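Local coordinates for glutamate receptor 1 (Adineta vaga, PDB 4IO2), which binds L-glutamate in its extracellular ligand-binding domain, the part described here, and probably works as a ligand-gated ion channel, at residues 38-41 and 42-46; 47-51 and 52-56. All coordinates share one frame; numbering follows the deposited sequence.

In the fold
Both contacts lie on helix 40-52, one at each end, with centres about 12 Å apart. Contact 1 is the buried start, where the chain leaves strand 35-38 close to glutamate-binding Asp85; its side chains are mostly aliphatic, and backbone carbonyls and a water fix the first turn. Contact 2 is the partly buried finish, farther from the chain centre and away from the ligand, where a glycine turn leads into strand 55-60 and an aromatic ring packs against the backbone of an arginine whose guanidinium binds a water. Ile45 of contact 1 joins the two, packing on Phe54 and Ala56 of contact 2. Together they frame the helix of a beta-alpha-beta crossover between parallel strands 9-14 and 55-60.

Contact 1: residues 38-41 and 42-46; sequences TGYV and LDLIE
Val41 reaches along the helix to Ile45, while Leu42 turns back over the end of the preceding strand. With its CG1 anti to the backbone N (chi1 164°), Val41 brings that methyl to 3.9 Å from Ile45 CD1, the two side chains crossing at a slant; Phe20, Val14 and Ile83 pack on Val41 as well. Leu42 has CG beside its own backbone N, and its CD2 rests 3.6 Å from Thr38 O, with CG 4.0 Å from Thr38 CA. Cutting Leu42 back to an alanine removes CG and CD2 and would probably open a gap beside the Thr38 backbone, with the packing of CD2 there lost. Tyr40 and Leu44 run side by side in the same direction, Tyr40 CE1 being 4.2 Å from Leu44 CD2, and Phe20 meets the tyrosine ring edge-to-face. Gly39 is the N-cap: its O accepts Asp43 N at 3.0 Å in a nearly straight bond (N-H...O 164°), and its positive phi would jam a CB against the preceding carbonyl. A water accepts from Gly39 N at 3.0 Å and donates to Asp43 OD1 at 2.8 Å, while Asp43 OD2 makes a salt bridge to Lys240 and a hydrogen bond to Trp241. This is a strand-to-helix junction with a glycine N-cap, in the periplasmic-binding-protein fold of glutamate receptor ligand-binding domains; the Val41 side chain lies about 6 Å from that of the glutamate-binding Asp85.

Contact 2: residues 47-51 and 52-56; sequences YLRDK and MGFVA
Phe54 folds back under the last turn of helix 40-52, so that one face of its ring lies against Arg49, at the helix-to-strand turn of a beta-alpha-beta crossover. Arg49 CA sits 3.9 Å from the Phe54 ring centroid, 22° off the ring normal, a CH-pi contact offset toward the rim. The same ring reaches Leu48, whose CB is 3.9 Å from Phe54 CZ. Phe54 CG stands between its backbone N and carbonyl carbon (chi1 57°), a crowded position that brings the ring back against the helix. Met52 completes this apolar cluster: it lies alongside Leu48 with SD 4.0 Å from Leu48 CD2, and its sulfur also sits at the edge of the Phe54 ring, in the ring plane.

The backbone sets these side chains in place. Met52 N bonds to Leu48 O at 2.8 Å and Gly53 N to Arg49 O at 2.7 Å, continuing the helical pattern to its end. Gly53 then takes positive phi, a conformation that favours glycine, and sends the chain toward strand 55-60. Farther out, Leu10 and Ile12 of strand 9-14 pack on Phe54, whereas helix 218-230 meets Met52 through Asp220 and Asn224.

Arg49 crosses Phe54 obliquely, its guanidinium plane turned 79° from the ring. A bend at chi3 carries the charged group away from the turn, where Arg49 NH2 forms a salt bridge with Glu46 OE2 in the conformer given. Near the backbone, Arg49 CG approaches Phe54 O to 3.2 Å. A water in the guanidinium plane, at its edge, accepts from Arg49 NH1 at 3.1 Å and donates to Phe54 O at 2.7 Å.

Contact 1: residues 38-41 and 42-46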
ATOM      1  N   THR A  38     -10.078  13.852  18.965  1.00 17.39           N
ATOM      2  CA  THR A  38     -10.831  12.676  18.551  1.00 16.41           C
ATOM      3  C   THR A  38     -10.465  12.365  17.091  1.00 15.01           C
ATOM      4  O   THR A  38      -9.822  13.181  16.419  1.00 18.12           O
ATOM      5  CB  THR A  38     -12.357  12.880  18.656  1.00 18.88           C
ATOM      6  OG1 THR A  38     -12.751  14.015  17.857  1.00 21.52           O
ATOM      7  CG2 THR A  38     -12.786  13.117  20.123  1.00 19.68           C
ATOM      8  N   GLY A  39     -10.870  11.206  16.609  1.00 14.75           N
ATOM      9  CA  GLY A  39     -10.757  10.870  15.214  1.00 14.55           C
ATOM     10  C   GLY A  39     -10.133   9.510  14.979  1.00 14.18           C
ATOM     11  O   GLY A  39      -9.794   8.776  15.918  1.00 14.30           O
ATOM     12  N   TYR A  40     -10.020   9.147  13.699  1.00 13.38           N
ATOM     13  CA  TYR A  40      -9.409   7.896  13.287  1.00 12.92           C
ATOM     14  C   TYR A  40      -8.053   7.670  13.976  1.00 11.97           C
ATOM     15  O   TYR A  40      -7.784   6.564  14.437  1.00 12.77           O
ATOM     16  CB  TYR A  40      -9.248   7.932  11.752  1.00 11.82           C
ATOM     17  CG  TYR A  40      -8.512   6.785  11.096  1.00 12.38           C
ATOM     18  CD1 TYR A  40      -7.144   6.619  11.248  1.00 12.74           C
ATOM     19  CD2 TYR A  40      -9.184   5.871  10.320  1.00 13.99           C
ATOM     20  CE1 TYR A  40      -6.481   5.617  10.601  1.00 14.71           C
ATOM     21  CE2 TYR A  40      -8.526   4.835   9.699  1.00 15.45           C
ATOM     22  CZ  TYR A  40      -7.154   4.719   9.851  1.00 15.88           C
ATOM     23  OH  TYR A  40      -6.472   3.690   9.230  1.00 18.64           O
ATOM     24  N   VAL A  41      -7.204   8.692  14.002  1.00 11.08           N
ATOM     25  CA  VAL A  41      -5.864   8.528  14.566  1.00 11.68           C
ATOM     26  C   VAL A  41      -5.927   8.201  16.040  1.00 11.78           C
ATOM     27  O   VAL A  41      -5.165   7.355  16.535  1.00 12.49           O
ATOM     28  CB  VAL A  41      -5.016   9.803  14.325  1.00 12.14           C
ATOM     29  CG1 VAL A  41      -3.768   9.882  15.178  1.00 13.28           C
ATOM     30  CG2 VAL A  41      -4.716   9.903  12.836  1.00 12.34           C
ATOM     31  N   LEU A  42      -6.766   8.901  16.776  1.00 12.93           N
ATOM     32  CA  LEU A  42      -6.864   8.679  18.226  1.00 14.31           C
ATOM     33  C   LEU A  42      -7.401   7.275  18.502  1.00 14.00           C
ATOM     34  O   LEU A  42      -6.926   6.578  19.409  1.00 14.90           O
ATOM     35  CB  LEU A  42      -7.755   9.742  18.860  1.00 15.79           C
ATOM     36  CG  LEU A  42      -7.134  11.146  19.024  1.00 17.48           C
ATOM     37  CD1 LEU A  42      -5.923  11.146  19.974  1.00 20.75           C
ATOM     38  CD2 LEU A  42      -6.737  11.807  17.685  1.00 19.43           C
ATOM     39  N   ASP A  43      -8.364   6.821  17.692  1.00 14.72           N
ATOM     40  CA  ASP A  43      -8.867   5.470  17.873  1.00 13.94           C
ATOM     41  C   ASP A  43      -7.782   4.430  17.521  1.00 14.36           C
ATOM     42  O   ASP A  43      -7.649   3.378  18.177  1.00 15.22           O
ATOM     43  CB  ASP A  43     -10.121   5.190  17.013  1.00 14.82           C
ATOM     44  CG  ASP A  43     -11.346   5.920  17.467  1.00 16.31           C
ATOM     45  OD1 ASP A  43     -11.354   6.586  18.527  1.00 19.50           O
ATOM     46  OD2 ASP A  43     -12.382   5.730  16.766  1.00 18.38           O
ATOM     47  N   LEU A  44      -7.028   4.692  16.464  1.00 13.07           N
ATOM     48  CA  LEU A  44      -5.943   3.792  16.070  1.00 12.54           C
ATOM     49  C   LEU A  44      -4.895   3.679  17.205  1.00 13.89           C
ATOM     50  O   LEU A  44      -4.427   2.577  17.515  1.00 14.05           O
ATOM     51  CB  LEU A  44      -5.296   4.288  14.761  1.00 12.29           C
ATOM     52  CG  LEU A  44      -4.078   3.494  14.308  1.00 13.49           C
ATOM     53  CD1 LEU A  44      -4.381   2.000  14.120  1.00 15.33           C
ATOM     54  CD2 LEU A  44      -3.502   4.108  13.069  1.00 14.58           C
ATOM     55  N   ILE A  45      -4.513   4.807  17.820  1.00 12.67           N
ATOM     56  CA  ILE A  45      -3.567   4.777  18.922  1.00 13.63           C
ATOM     57  C   ILE A  45      -4.103   3.867  20.040  1.00 16.83           C
ATOM     58  O   ILE A  45      -3.357   3.102  20.618  1.00 17.09           O
ATOM     59  CB  ILE A  45      -3.312   6.208  19.450  1.00 14.36           C
ATOM     60  CG1 ILE A  45      -2.469   6.984  18.432  1.00 13.27           C
ATOM     61  CG2 ILE A  45      -2.628   6.200  20.800  1.00 16.72           C
ATOM     62  CD1 ILE A  45      -2.486   8.525  18.628  1.00 15.88           C
ATOM     63  N   GLU A  46      -5.378   3.978  20.372  1.00 16.40           N
ATOM     64  CA  GLU A  46      -5.958   3.124  21.394  0.52 18.67           C
ATOM     65  C   GLU A  46      -5.920   1.632  21.021  1.00 17.62           C
ATOM     66  O   GLU A  46      -5.620   0.787  21.867  1.00 19.22           O
ATOM     67  CB  GLU A  46      -7.382   3.572  21.708  0.52 20.93           C
ATOM     68  CG  GLU A  46      -8.091   2.750  22.770  0.52 24.90           C
ATOM     69  CD  GLU A  46      -7.324   2.672  24.086  0.52 28.27           C
ATOM     70  OE1 GLU A  46      -6.487   3.562  24.367  0.52 26.95           O
ATOM     71  OE2 GLU A  46      -7.566   1.707  24.843  0.52 29.85           O
TER
HETATM   72  O   HOH W   1     -11.714   9.385  18.896  1.00 18.61           O

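Contact 2: residues 47-51 and 52-56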
ATOM      1  N   TYR A  47      -6.216   1.285  19.769  1.00 17.52           N
ATOM      2  CA  TYR A  47      -6.164  -0.124  19.367  1.00 17.80           C
ATOM      3  C   TYR A  47      -4.729  -0.627  19.465  1.00 17.66           C
ATOM      4  O   TYR A  47      -4.470  -1.730  19.956  1.00 21.93           O
ATOM      5  CB  TYR A  47      -6.615  -0.285  17.912  1.00 18.53           C
ATOM      6  CG  TYR A  47      -8.105  -0.398  17.699  1.00 23.18           C
ATOM      7  CD1 TYR A  47      -8.796  -1.530  18.088  1.00 26.92           C
ATOM      8  CD2 TYR A  47      -8.823   0.617  17.061  1.00 26.02           C
ATOM      9  CE1 TYR A  47     -10.148  -1.641  17.864  1.00 28.08           C
ATOM     10  CE2 TYR A  47     -10.189   0.502  16.840  1.00 27.87           C
ATOM     11  CZ  TYR A  47     -10.843  -0.625  17.251  1.00 29.47           C
ATOM     12  OH  TYR A  47     -12.213  -0.796  17.061  1.00 36.28           O
ATOM     13  N   LEU A  48      -3.766   0.177  19.044  1.00 16.01           N
ATOM     14  CA  LEU A  48      -2.365  -0.239  19.133  1.00 16.59           C
ATOM     15  C   LEU A  48      -1.887  -0.330  20.609  1.00 18.96           C
ATOM     16  O   LEU A  48      -1.187  -1.275  21.000  1.00 21.00           O
ATOM     17  CB  LEU A  48      -1.458   0.723  18.392  1.00 15.55           C
ATOM     18  CG  LEU A  48      -1.582   0.651  16.860  1.00 16.66           C
ATOM     19  CD1 LEU A  48      -0.872   1.828  16.255  1.00 18.38           C
ATOM     20  CD2 LEU A  48      -0.993  -0.668  16.365  1.00 19.54           C
ATOM     21  N   ARG A  49      -2.296   0.628  21.441  1.00 18.64           N
ATOM     22  CA  ARG A  49      -1.899   0.667  22.840  1.00 22.24           C
ATOM     23  C   ARG A  49      -2.430  -0.579  23.538  1.00 23.59           C
ATOM     24  O   ARG A  49      -1.699  -1.208  24.324  1.00 26.40           O
ATOM     25  CB  ARG A  49      -2.436   1.937  23.494  1.00 22.57           C
ATOM     26  CG  ARG A  49      -1.983   2.141  24.928  1.00 26.00           C
ATOM     27  CD  ARG A  49      -2.934   3.013  25.750  1.00 29.42           C
ATOM     28  NE  ARG A  49      -4.252   2.418  25.915  1.00 35.85           N
ATOM     29  CZ  ARG A  49      -4.560   1.422  26.744  1.00 41.72           C
ATOM     30  NH1 ARG A  49      -3.652   0.855  27.547  1.00 45.02           N
ATOM     31  NH2 ARG A  49      -5.805   0.977  26.768  1.00 41.73           N
ATOM     32  N   ASP A  50      -3.679  -0.945  23.269  1.00 25.11           N
ATOM     33  CA  ASP A  50      -4.284  -2.122  23.915  1.00 29.57           C
ATOM     34  C   ASP A  50      -3.561  -3.396  23.536  1.00 29.32           C
ATOM     35  O   ASP A  50      -3.371  -4.261  24.382  1.00 31.90           O
ATOM     36  CB  ASP A  50      -5.760  -2.252  23.545  1.00 34.91           C
ATOM     37  CG  ASP A  50      -6.624  -1.161  24.171  1.00 42.29           C
ATOM     38  OD1 ASP A  50      -6.103  -0.386  25.007  1.00 45.17           O
ATOM     39  OD2 ASP A  50      -7.836  -1.085  23.834  1.00 48.22           O
ATOM     40  N   LYS A  51      -3.123  -3.521  22.291  1.00 25.51           N
ATOM     41  CA  LYS A  51      -2.429  -4.730  21.844  0.57 25.77           C
ATOM     42  C   LYS A  51      -0.958  -4.771  22.252  1.00 24.18           C
ATOM     43  O   LYS A  51      -0.418  -5.833  22.537  1.00 27.72           O
ATOM     44  CB  LYS A  51      -2.508  -4.867  20.316  0.57 28.53           C
ATOM     45  CG  LYS A  51      -3.881  -5.212  19.779  0.57 33.07           C
ATOM     46  CD  LYS A  51      -3.867  -5.392  18.270  0.57 37.39           C
ATOM     47  CE  LYS A  51      -3.352  -6.776  17.868  0.57 38.96           C
ATOM     48  NZ  LYS A  51      -4.251  -7.415  16.861  0.57 37.57           N
ATOM     49  N   MET A  52      -0.314  -3.614  22.312  1.00 21.13           N
ATOM     50  CA  MET A  52       1.138  -3.549  22.480  1.00 20.10           C
ATOM     51  C   MET A  52       1.579  -3.146  23.878  1.00 19.04           C
ATOM     52  O   MET A  52       2.713  -3.426  24.281  1.00 20.64           O
ATOM     53  CB  MET A  52       1.714  -2.562  21.465  1.00 18.92           C
ATOM     54  CG  MET A  52       1.438  -3.002  20.015  1.00 20.51           C
ATOM     55  SD  MET A  52       2.004  -1.781  18.828  1.00 22.48           S
ATOM     56  CE  MET A  52       3.726  -2.124  19.036  1.00 24.39           C
ATOM     57  N   GLY A  53       0.706  -2.476  24.614  1.00 20.74           N
ATOM     58  CA  GLY A  53       0.981  -2.149  26.007  1.00 21.12           C
ATOM     59  C   GLY A  53       1.941  -1.009  26.258  1.00 20.77           C
ATOM     60  O   GLY A  53       2.429  -0.856  27.372  1.00 22.47           O
ATOM     61  N   PHE A  54       2.192  -0.166  25.264  1.00 19.54           N
ATOM     62  CA  PHE A  54       2.975   1.054  25.485  1.00 19.32           C
ATOM     63  C   PHE A  54       2.133   2.078  26.249  1.00 20.75           C
ATOM     64  O   PHE A  54       0.912   1.946  26.371  1.00 21.63           O
ATOM     65  CB  PHE A  54       3.525   1.658  24.161  1.00 18.72           C
ATOM     66  CG  PHE A  54       2.478   1.994  23.128  1.00 16.98           C
ATOM     67  CD1 PHE A  54       1.730   3.160  23.199  1.00 19.44           C
ATOM     68  CD2 PHE A  54       2.321   1.168  22.041  1.00 17.53           C
ATOM     69  CE1 PHE A  54       0.798   3.460  22.212  1.00 19.27           C
ATOM     70  CE2 PHE A  54       1.372   1.448  21.068  1.00 17.85           C
ATOM     71  CZ  PHE A  54       0.617   2.603  21.159  1.00 18.05           C
ATOM     72  N   VAL A  55       2.798   3.113  26.740  1.00 19.77           N
ATOM     73  CA  VAL A  55       2.114   4.245  27.348  1.00 20.72           C
ATOM     74  C   VAL A  55       2.118   5.373  26.303  1.00 19.13           C
ATOM     75  O   VAL A  55       3.176   5.760  25.800  1.00 20.24           O
ATOM     76  CB  VAL A  55       2.803   4.670  28.646  1.00 25.08           C
ATOM     77  CG1 VAL A  55       2.142   5.896  29.241  1.00 24.99           C
ATOM     78  CG2 VAL A  55       2.738   3.508  29.665  1.00 27.82           C
ATOM     79  N   ALA A  56       0.934   5.876  25.980  1.00 19.80           N
ATOM     80  CA  ALA A  56       0.776   6.892  24.947  1.00 19.78           C
ATOM     81  C   ALA A  56       0.852   8.298  25.517  1.00 21.93           C
ATOM     82  O   ALA A  56       0.069   8.683  26.379  1.00 27.73           O
ATOM     83  CB  ALA A  56      -0.529   6.707  24.228  1.00 21.91           C
TER
HETATM   84  O   HOH W   2      -0.719   1.258  28.357  1.00 32.91           O